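PDB 3C1Q: type II secretion system protein F from Vibrio cholerae, which is an inner membrane component of the type II secretion system, probably required for the energy-dependent secretion of toxins and proteases from the periplasm. Local coordinates for residues P12-A15 with L16-Q20; R55-T59 with E60-L64; S89-L92 with D93-L96; Y102-N105 with R106-R110. All blocks are in the same frame, centred on the assembly; numbering follows the deposited sequence.

Contact 1 (P12-A15 with L16-Q20)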
loop_
_atom_site.group_PDB
_atom_site.type_symbol
_atom_site.label_atom_id
_atom_site.label_comp_id
_atom_site.label_asym_id
_atom_site.label_seq_id
_atom_site.Cartn_x
_atom_site.Cartn_y
_atom_site.Cartn_z
ATOM N N PRO B 12 -5.418 -4.042 -10.763
ATOM C CA PRO B 12 -5.233 -3.169 -9.595
ATOM C C PRO B 12 -5.526 -3.818 -8.251
ATOM O O PRO B 12 -4.827 -3.542 -7.270
ATOM C CB PRO B 12 -6.187 -1.993 -9.835
ATOM C CG PRO B 12 -6.954 -2.296 -11.015
ATOM C CD PRO B 12 -6.357 -3.464 -11.738
ATOM N N ASP B 13 -6.538 -4.671 -8.182
ATOM C CA ASP B 13 -6.876 -5.243 -6.883
ATOM C C ASP B 13 -5.862 -6.287 -6.451
ATOM O O ASP B 13 -5.564 -6.396 -5.265
ATOM C CB ASP B 13 -8.295 -5.761 -6.860
ATOM C CG ASP B 13 -9.304 -4.642 -6.641
ATOM O OD1 ASP B 13 -8.994 -3.686 -5.880
ATOM O OD2 ASP B 13 -10.392 -4.734 -7.227
ATOM N N LEU B 14 -5.302 -7.046 -7.390
ATOM C CA LEU B 14 -4.191 -7.948 -7.002
ATOM C C LEU B 14 -2.988 -7.150 -6.496
ATOM O O LEU B 14 -2.379 -7.510 -5.490
ATOM C CB LEU B 14 -3.760 -8.864 -8.147
ATOM C CG LEU B 14 -2.680 -9.886 -7.751
ATOM C CD1 LEU B 14 -3.210 -10.848 -6.687
ATOM C CD2 LEU B 14 -2.199 -10.627 -8.985
ATOM N N ALA B 15 -2.658 -6.056 -7.177
ATOM C CA ALA B 15 -1.555 -5.192 -6.775
ATOM C C ALA B 15 -1.761 -4.619 -5.374
ATOM O O ALA B 15 -0.816 -4.554 -4.572
ATOM C CB ALA B 15 -1.373 -4.074 -7.784
ATOM N N LEU B 16 -2.994 -4.225 -5.087
ATOM C CA LEU B 16 -3.327 -3.629 -3.810
ATOM C C LEU B 16 -3.094 -4.650 -2.707
ATOM O O LEU B 16 -2.325 -4.386 -1.769
ATOM C CB LEU B 16 -4.773 -3.155 -3.810
ATOM C CG LEU B 16 -5.379 -2.688 -2.484
ATOM C CD1 LEU B 16 -4.576 -1.522 -1.909
ATOM C CD2 LEU B 16 -6.846 -2.324 -2.671
ATOM N N ILE B 17 -3.760 -5.808 -2.789
ATOM C CA ILE B 17 -3.643 -6.764 -1.677
ATOM C C ILE B 17 -2.225 -7.286 -1.542
ATOM O O ILE B 17 -1.774 -7.557 -0.428
ATOM C CB ILE B 17 -4.704 -7.908 -1.732
ATOM C CG1 ILE B 17 -4.528 -8.786 -2.982
ATOM C CG2 ILE B 17 -6.130 -7.315 -1.621
ATOM C CD1 ILE B 17 -5.526 -10.013 -3.092
ATOM N N THR B 18 -1.497 -7.415 -2.653
ATOM C CA THR B 18 -0.127 -7.949 -2.562
ATOM C C THR B 18 0.808 -6.930 -1.881
ATOM O O THR B 18 1.616 -7.287 -1.017
ATOM C CB THR B 18 0.405 -8.403 -3.948
ATOM O OG1 THR B 18 -0.498 -9.370 -4.520
ATOM C CG2 THR B 18 1.765 -9.027 -3.820
ATOM N N ARG B 19 0.640 -5.659 -2.234
ATOM C CA ARG B 19 1.402 -4.581 -1.585
ATOM C C ARG B 19 1.067 -4.483 -0.106
ATOM O O ARG B 19 1.956 -4.418 0.729
ATOM C CB ARG B 19 1.176 -3.245 -2.278
ATOM C CG ARG B 19 1.885 -2.058 -1.592
ATOM C CD ARG B 19 3.366 -2.238 -1.530
ATOM N NE ARG B 19 3.968 -2.203 -2.872
ATOM C CZ ARG B 19 5.217 -2.595 -3.124
ATOM N NH1 ARG B 19 5.973 -3.062 -2.138
ATOM N NH2 ARG B 19 5.711 -2.528 -4.353
ATOM N N GLN B 20 -0.216 -4.533 0.231
ATOM C CA GLN B 20 -0.624 -4.462 1.632
ATOM C C GLN B 20 -0.064 -5.640 2.425
ATOM O O GLN B 20 0.495 -5.451 3.506
ATOM C CB GLN B 20 -2.144 -4.417 1.760
ATOM C CG GLN B 20 -2.775 -3.165 1.158
ATOM C CD GLN B 20 -4.279 -3.161 1.276
ATOM O OE1 GLN B 20 -4.954 -4.067 0.773
ATOM N NE2 GLN B 20 -4.822 -2.143 1.956
#

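Contact 2 (R55-T59 with E60-L64)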
loop_
_atom_site.group_PDB
_atom_site.type_symbol
_atom_site.label_atom_id
_atom_site.label_comp_id
_atom_site.label_asym_id
_atom_site.label_seq_id
_atom_site.Cartn_x
_atom_site.Cartn_y
_atom_site.Cartn_z
ATOM N N ARG B 55 -6.998 -16.579 5.704
ATOM C CA ARG B 55 -6.561 -16.370 7.083
ATOM C C ARG B 55 -6.979 -17.515 7.990
ATOM O O ARG B 55 -6.181 -17.987 8.809
ATOM C CB ARG B 55 -7.096 -15.075 7.666
ATOM C CG ARG B 55 -6.437 -14.808 9.021
ATOM C CD ARG B 55 -7.086 -13.763 9.850
ATOM N NE ARG B 55 -6.789 -14.066 11.251
ATOM C CZ ARG B 55 -7.615 -13.852 12.274
ATOM N NH1 ARG B 55 -7.241 -14.203 13.503
ATOM N NH2 ARG B 55 -8.803 -13.275 12.088
ATOM N N ALA B 56 -8.236 -17.940 7.862
ATOM C CA ALA B 56 -8.744 -19.043 8.669
ATOM C C ALA B 56 -7.845 -20.271 8.462
ATOM O O ALA B 56 -7.382 -20.887 9.435
ATOM C CB ALA B 56 -10.184 -19.340 8.314
ATOM N N LYS B 57 -7.528 -20.579 7.209
ATOM C CA LYS B 57 -6.703 -21.753 6.909
ATOM C C LYS B 57 -5.293 -21.637 7.488
ATOM O O LYS B 57 -4.753 -22.611 8.007
ATOM C CB LYS B 57 -6.660 -22.024 5.404
ATOM C CG LYS B 57 -7.974 -22.610 4.880
ATOM C CD LYS B 57 -7.855 -23.085 3.456
ATOM C CE LYS B 57 -7.145 -24.409 3.328
ATOM N NZ LYS B 57 -7.445 -25.105 2.040
ATOM N N VAL B 58 -4.707 -20.444 7.418
ATOM C CA VAL B 58 -3.371 -20.217 7.961
ATOM C C VAL B 58 -3.376 -20.439 9.476
ATOM O O VAL B 58 -2.466 -21.066 10.012
ATOM C CB VAL B 58 -2.865 -18.812 7.609
ATOM C CG1 VAL B 58 -1.676 -18.409 8.488
ATOM C CG2 VAL B 58 -2.509 -18.772 6.094
ATOM N N THR B 59 -4.401 -19.943 10.161
ATOM C CA THR B 59 -4.498 -20.149 11.620
ATOM C C THR B 59 -4.675 -21.635 11.964
ATOM O O THR B 59 -4.304 -22.064 13.062
ATOM C CB THR B 59 -5.646 -19.329 12.242
ATOM O OG1 THR B 59 -6.911 -19.899 11.869
ATOM C CG2 THR B 59 -5.569 -17.862 11.791
ATOM N N GLU B 60 -5.230 -22.413 11.034
ATOM C CA GLU B 60 -5.419 -23.857 11.232
ATOM C C GLU B 60 -4.172 -24.685 10.885
ATOM O O GLU B 60 -4.148 -25.905 11.115
ATOM C CB GLU B 60 -6.621 -24.345 10.424
ATOM C CG GLU B 60 -7.948 -23.802 10.946
ATOM C CD GLU B 60 -9.067 -23.808 9.913
ATOM O OE1 GLU B 60 -8.882 -24.357 8.795
ATOM O OE2 GLU B 60 -10.149 -23.247 10.209
ATOM N N GLY B 61 -3.142 -24.025 10.352
ATOM C CA GLY B 61 -1.843 -24.657 10.078
ATOM C C GLY B 61 -1.515 -24.921 8.616
ATOM O O GLY B 61 -0.430 -25.435 8.288
ATOM N N TYR B 62 -2.422 -24.550 7.720
ATOM C CA TYR B 62 -2.117 -24.585 6.295
ATOM C C TYR B 62 -1.122 -23.493 5.978
ATOM O O TYR B 62 -1.181 -22.411 6.560
ATOM C CB TYR B 62 -3.376 -24.363 5.479
ATOM C CG TYR B 62 -4.388 -25.475 5.592
ATOM C CD1 TYR B 62 -4.270 -26.612 4.819
ATOM C CD2 TYR B 62 -5.482 -25.382 6.455
ATOM C CE1 TYR B 62 -5.189 -27.620 4.904
ATOM C CE2 TYR B 62 -6.412 -26.381 6.540
ATOM C CZ TYR B 62 -6.268 -27.509 5.760
ATOM O OH TYR B 62 -7.202 -28.512 5.846
ATOM N N THR B 63 -0.210 -23.755 5.053
ATOM C CA THR B 63 0.684 -22.693 4.597
ATOM C C THR B 63 -0.087 -21.660 3.765
ATOM O O THR B 63 -1.198 -21.905 3.284
ATOM C CB THR B 63 1.834 -23.235 3.761
ATOM O OG1 THR B 63 1.286 -24.051 2.721
ATOM C CG2 THR B 63 2.810 -24.038 4.610
ATOM N N LEU B 64 0.493 -20.485 3.625
ATOM C CA LEU B 64 -0.094 -19.481 2.768
ATOM C C LEU B 64 -0.173 -19.999 1.334
ATOM O O LEU B 64 -1.229 -19.912 0.699
ATOM C CB LEU B 64 0.691 -18.181 2.834
ATOM C CG LEU B 64 0.136 -17.037 1.975
ATOM C CD1 LEU B 64 -1.306 -16.695 2.325
ATOM C CD2 LEU B 64 1.033 -15.784 2.080
HETATM O O HOH W 1 -0.053 -21.507 8.890
#

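Contact 3 (S89-L92 with D93-L96)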
loop_
_atom_site.group_PDB
_atom_site.type_symbol
_atom_site.label_atom_id
_atom_site.label_comp_id
_atom_site.label_asym_id
_atom_site.label_seq_id
_atom_site.Cartn_x
_atom_site.Cartn_y
_atom_site.Cartn_z
ATOM N N SER B 89 11.919 -21.373 2.820
ATOM C CA SER B 89 13.252 -20.818 3.103
ATOM C C SER B 89 13.306 -19.873 4.306
ATOM O O SER B 89 14.393 -19.509 4.761
ATOM C CB SER B 89 13.740 -20.059 1.874
ATOM O OG SER B 89 12.898 -18.949 1.629
ATOM N N GLY B 90 12.150 -19.470 4.820
ATOM C CA GLY B 90 12.092 -18.480 5.893
ATOM C C GLY B 90 12.309 -17.067 5.381
ATOM O O GLY B 90 12.786 -16.196 6.110
ATOM N N HIS B 91 11.947 -16.844 4.122
ATOM C CA HIS B 91 12.061 -15.520 3.497
ATOM C C HIS B 91 10.772 -15.053 2.838
ATOM O O HIS B 91 10.798 -14.382 1.809
ATOM C CB HIS B 91 13.234 -15.521 2.522
ATOM C CG HIS B 91 14.541 -15.713 3.210
ATOM N ND1 HIS B 91 15.102 -14.735 3.998
ATOM C CD2 HIS B 91 15.365 -16.785 3.289
ATOM C CE1 HIS B 91 16.227 -15.189 4.518
ATOM N NE2 HIS B 91 16.409 -16.430 4.102
ATOM N N LEU B 92 9.639 -15.346 3.462
ATOM C CA LEU B 92 8.354 -14.913 2.893
ATOM C C LEU B 92 8.318 -13.401 2.741
ATOM O O LEU B 92 7.761 -12.867 1.769
ATOM C CB LEU B 92 7.188 -15.383 3.763
ATOM C CG LEU B 92 5.771 -14.997 3.301
ATOM C CD1 LEU B 92 5.566 -15.446 1.860
ATOM C CD2 LEU B 92 4.688 -15.543 4.203
ATOM N N ASP B 93 8.928 -12.704 3.694
ATOM C CA ASP B 93 8.915 -11.251 3.696
ATOM C C ASP B 93 9.472 -10.653 2.392
ATOM O O ASP B 93 8.819 -9.837 1.754
ATOM C CB ASP B 93 9.606 -10.685 4.941
ATOM C CG ASP B 93 11.081 -11.047 5.058
ATOM O OD1 ASP B 93 11.540 -12.091 4.549
ATOM O OD2 ASP B 93 11.793 -10.251 5.709
ATOM N N SER B 94 10.651 -11.099 1.975
ATOM C CA SER B 94 11.275 -10.542 0.763
ATOM C C SER B 94 10.615 -11.050 -0.525
ATOM O O SER B 94 10.581 -10.322 -1.513
ATOM C CB SER B 94 12.778 -10.824 0.732
ATOM O OG SER B 94 13.056 -12.174 0.989
ATOM N N VAL B 95 10.141 -12.292 -0.524
ATOM C CA VAL B 95 9.389 -12.831 -1.662
ATOM C C VAL B 95 8.091 -12.048 -1.856
ATOM O O VAL B 95 7.763 -11.668 -2.986
ATOM C CB VAL B 95 9.136 -14.346 -1.546
ATOM C CG1 VAL B 95 8.169 -14.833 -2.639
ATOM C CG2 VAL B 95 10.461 -15.124 -1.648
ATOM N N LEU B 96 7.384 -11.746 -0.761
ATOM C CA LEU B 96 6.181 -10.917 -0.870
ATOM C C LEU B 96 6.510 -9.539 -1.437
ATOM O O LEU B 96 5.767 -9.012 -2.277
ATOM C CB LEU B 96 5.435 -10.806 0.470
ATOM C CG LEU B 96 4.669 -12.046 0.906
ATOM C CD1 LEU B 96 4.113 -11.851 2.303
ATOM C CD2 LEU B 96 3.542 -12.389 -0.099
HETATM O O HOH W 2 12.234 -13.631 7.116
HETATM O O HOH W 3 14.095 -12.211 3.659
#

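Contact 4 (Y102-N105 with R106-R110)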
loop_
_atom_site.group_PDB
_atom_site.type_symbol
_atom_site.label_atom_id
_atom_site.label_comp_id
_atom_site.label_asym_id
_atom_site.label_seq_id
_atom_site.Cartn_x
_atom_site.Cartn_y
_atom_site.Cartn_z
ATOM N N TYR B 102 6.296 -6.681 -8.475
ATOM C CA TYR B 102 5.917 -7.291 -9.769
ATOM C C TYR B 102 4.470 -6.928 -10.110
ATOM O O TYR B 102 4.175 -6.454 -11.203
ATOM C CB TYR B 102 6.074 -8.812 -9.708
ATOM C CG TYR B 102 5.526 -9.532 -10.911
ATOM C CD1 TYR B 102 6.248 -9.595 -12.095
ATOM C CD2 TYR B 102 4.266 -10.137 -10.875
ATOM C CE1 TYR B 102 5.738 -10.255 -13.216
ATOM C CE2 TYR B 102 3.761 -10.802 -11.984
ATOM C CZ TYR B 102 4.489 -10.842 -13.149
ATOM O OH TYR B 102 3.965 -11.518 -14.239
ATOM N N ALA B 103 3.589 -7.105 -9.138
ATOM C CA ALA B 103 2.177 -6.809 -9.331
ATOM C C ALA B 103 1.923 -5.312 -9.565
ATOM O O ALA B 103 1.073 -4.948 -10.403
ATOM C CB ALA B 103 1.343 -7.338 -8.145
ATOM N N GLU B 104 2.658 -4.450 -8.851
ATOM C CA GLU B 104 2.574 -2.988 -9.009
ATOM C C GLU B 104 2.990 -2.576 -10.413
ATOM O O GLU B 104 2.322 -1.780 -11.082
ATOM C CB GLU B 104 3.496 -2.280 -7.990
ATOM C CG GLU B 104 3.596 -0.755 -8.165
ATOM C CD GLU B 104 4.643 -0.084 -7.276
ATOM O OE1 GLU B 104 5.108 -0.703 -6.335
ATOM O OE2 GLU B 104 5.009 1.079 -7.521
ATOM N N ASN B 105 4.127 -3.107 -10.835
ATOM C CA ASN B 105 4.677 -2.840 -12.158
ATOM C C ASN B 105 3.690 -3.246 -13.231
ATOM O O ASN B 105 3.458 -2.492 -14.172
ATOM C CB ASN B 105 5.982 -3.615 -12.360
ATOM C CG ASN B 105 6.570 -3.430 -13.756
ATOM O OD1 ASN B 105 6.631 -4.377 -14.586
ATOM N ND2 ASN B 105 7.020 -2.218 -14.024
ATOM N N ARG B 106 3.117 -4.441 -13.088
ATOM C CA ARG B 106 2.159 -4.961 -14.049
ATOM C C ARG B 106 0.945 -4.017 -14.144
ATOM O O ARG B 106 0.501 -3.668 -15.237
ATOM C CB ARG B 106 1.731 -6.371 -13.646
ATOM C CG ARG B 106 0.820 -7.032 -14.610
ATOM C CD ARG B 106 0.806 -8.546 -14.439
ATOM N NE ARG B 106 0.202 -9.133 -15.628
ATOM C CZ ARG B 106 -1.106 -9.205 -15.853
ATOM N NH1 ARG B 106 -1.979 -8.751 -14.959
ATOM N NH2 ARG B 106 -1.545 -9.744 -16.983
ATOM N N GLN B 107 0.419 -3.609 -12.999
ATOM C CA GLN B 107 -0.698 -2.666 -12.953
ATOM C C GLN B 107 -0.356 -1.349 -13.654
ATOM O O GLN B 107 -1.153 -0.824 -14.436
ATOM C CB GLN B 107 -1.123 -2.403 -11.497
ATOM C CG GLN B 107 -2.050 -1.184 -11.267
ATOM C CD GLN B 107 -3.263 -1.151 -12.163
ATOM O OE1 GLN B 107 -3.692 -2.184 -12.702
ATOM N NE2 GLN B 107 -3.835 0.046 -12.338
ATOM N N LYS B 108 0.821 -0.811 -13.369
ATOM C CA LYS B 108 1.217 0.470 -13.938
ATOM C C LYS B 108 1.343 0.392 -15.447
ATOM O O LYS B 108 0.793 1.230 -16.172
ATOM C CB LYS B 108 2.543 0.953 -13.352
ATOM C CG LYS B 108 2.500 1.324 -11.879
ATOM C CD LYS B 108 3.526 2.383 -11.519
ATOM C CE LYS B 108 3.773 2.446 -10.013
ATOM N NZ LYS B 108 2.540 2.377 -9.163
HETATM N N MSE B 109 2.052 -0.629 -15.929
HETATM C CA MSE B 109 2.319 -0.752 -17.349
HETATM C C MSE B 109 1.042 -1.096 -18.121
HETATM O O MSE B 109 0.837 -0.611 -19.231
HETATM C CB MSE B 109 3.423 -1.793 -17.578
HETATM C CG MSE B 109 4.767 -1.423 -16.917
HETATM SE SE MSE B 109 5.634 0.200 -17.648
HETATM C CE MSE B 109 5.787 -0.424 -19.490
ATOM N N ARG B 110 0.170 -1.916 -17.518
ATOM C CA ARG B 110 -1.093 -2.308 -18.172
ATOM C C ARG B 110 -2.105 -1.175 -18.140
ATOM O O ARG B 110 -2.789 -0.916 -19.144
ATOM C CB ARG B 110 -1.678 -3.591 -17.579
ATOM C CG ARG B 110 -0.821 -4.805 -17.858
ATOM C CD ARG B 110 -1.444 -6.084 -17.295
ATOM N NE ARG B 110 -2.698 -6.416 -17.963
ATOM C CZ ARG B 110 -2.791 -7.083 -19.110
ATOM N NH1 ARG B 110 -1.717 -7.513 -19.752
ATOM N NH2 ARG B 110 -3.991 -7.316 -19.626
HETATM O O HOH W 4 3.075 -10.384 -16.928
#

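Contact 1 (P12-A15 with L16-Q20)
L14 and T18 meet within one turn of an alpha-helix, helix 11-26, which lies close to the centre of this first cytoplasmic domain, partly buried, and carries the i to i+4 ladder of backbone bonds from P12-L16 to A15-R19. The residues make a worked example of how a buried threonine settles its hydroxyl on its own helix. With OG1 turned away from the carbonyl carbon of T18 (chi1 -56°), the hydroxyl donates to L14 O at 2.8 Å from 35° out of the carbonyl plane. T18 N reaches the same oxygen from the opposite face at 3.0 Å, and L14 O is thus gripped by two donors. L14 CD1 lies 3.8 Å from T18 OG1, an apolar branch brought against a polar atom already engaged by that carbonyl.

One residue before T18, I17 places CG1 between its backbone N and carbonyl carbon (chi1 64°). CG1 consequently sits over the preceding turn, 3.5 Å from D13 O, and its CD1 comes to 4.4 Å from L14 CD1. M50 and L51 of helix 45-59 pack on I17. D13 and L16 run side by side, while the D13 carboxylate forms a salt bridge with K44.

R19 borders the calcium site and the dimer interface: its guanidinium bonds to the calcium ligands E97 and D101 and pairs with E104, while the side chain packs on L16 of the second subunit. The guanidinium leads away from the turn, but the chain starts against it, with R19 CB 3.3 Å from A15 O.

Contact 2 (R55-T59 with E60-L64)
K57 and Y62 join the last turn of helix 45-59 to the loop that leaves it, and the lysine can be traced along the tyrosine. K57 CB begins at the ring's rim, 3.7 Å from Y62 CD2, and CG continues past the same atom. A bend at chi3 (77°) then swings CE over the ring, where it makes a CH-pi contact 3.6 Å from the centroid of Y62. NZ lies above the same centroid at 4.4 Å, only 9° off the ring normal, a cation-pi contact; the ammonium also has a salt bridge to D70. The ring edge meanwhile faces K57 O, which accepts Y62 N at 3.0 Å.

That bond and G61 N to V58 O, with G61 at positive phi (107°), form the Schellman motif that ends the helix. A water donates to both V58 O and Y62 O, tying the turn to the loop. A56 O takes two donors, E60 N and the hydroxyl of T59 (OG1 at 2.7 Å from A56 O). The turn lies at the surface but is partly covered: V58 rests on L35 of helix 31-40, Y62 on S67 of helix 64-68, and the buried L64 on V83 of helix 77-89.

Contact 3 (S89-L92 with D93-L96)
The imidazole of H91, the N-cap residue of helix 92-121 just after a Schellman motif, meets S94 and D93 through water at its edge: a water lies in the ring plane 2.7 Å from H91 ND1 and also touches S94 OG, while donating to D93 OD1 at 2.7 Å. S89 OG lies in the ring plane too, also at the edge. The D93 carboxylate is the second flat group, and its OD1 approaches the imidazole edge near the ring plane. A further water donates to G90 O and, weakly, to this OD1.

The setting is a tight link between two helices. Helix 77-89 closes with G90 at positive phi (77°), and H91 directly follows. D93 holds CG between its backbone N and carbonyl carbon (chi1 62°), which folds the carboxylate back over the H91 backbone, OD1 3.5 Å from H91 C. A negative group beside the first turn probably suits the helix's N-terminal end. H91 O opens the helical ladder by accepting V95 N at 3.2 Å, with a weaker bond from S94 N.

L92 packs on V83 of helix 77-89, and L96 on A22 and V25 of helix 11-26. L92 and L96 cross one turn apart: CD1 of L92 lies 3.6 Å from L96 CG, and L92 O accepts L96 N at 2.8 Å.

Contact 4 (Y102-N105 with R106-R110)
E104 sends CG anti to its backbone N (chi1 174°) and stays extended beyond it, whereas K108 starts with CG anti to its carbonyl carbon and bends only at its last torsion (chi4 -43°). The two chains therefore run alongside each other, pointing the same way, and K108 NZ reaches E104 OE2 in a salt bridge of 3.2 Å. E104 has two conformers, so this pairing is doubtful as a constant feature. Each end has a stronger partner elsewhere: OE1 of E104 pairs with R19, and K108 NZ bonds to Q107 of the second subunit.

On the solvent side, Y102 and R106 are linked less directly. A water lies 3.1 Å from Y102 OH, at the edge of the R106 guanidinium and in its plane, and accepts a weak bond from NE. One face of that guanidinium is covered by the aliphatic part of R110, whose CD sits 3.4 Å above the plane. Beneath these side chains the backbone bonds continue unbroken, K108 N to E104 O at 2.9 Å among them.

Q107 packs on P12 and A15 of helix 11-26. The arrangement is a possible i to i+4 ion pair on an alpha-helix, made in one conformer of E104 and placed on helix 92-121 just after the calcium ligands E97 and D101, where K108 also reaches the second subunit.

How the contacts relate
Contacts 1 and 3 are partly buried; contacts 2 and 4 lie at the surface, on opposite sides of the chain's centre. Contacts 3 and 4 share helix 92-121, the first at its start and the second farther along, and contact 1 meets both: contact 4 through the R19-E104 salt bridge and A15 against A103 and Q107, contact 3 through T18 against L96. Contact 2 touches contact 3 through L64 and L92. Chemistry follows place. Within a helix, contact 1 relies on a hydroxyl and aliphatic branches and contact 4 on charged side chains and a water, whereas contacts 2 and 3 each end a helix with a Schellman glycine. Contacts 1 and 4 also reach the second subunit.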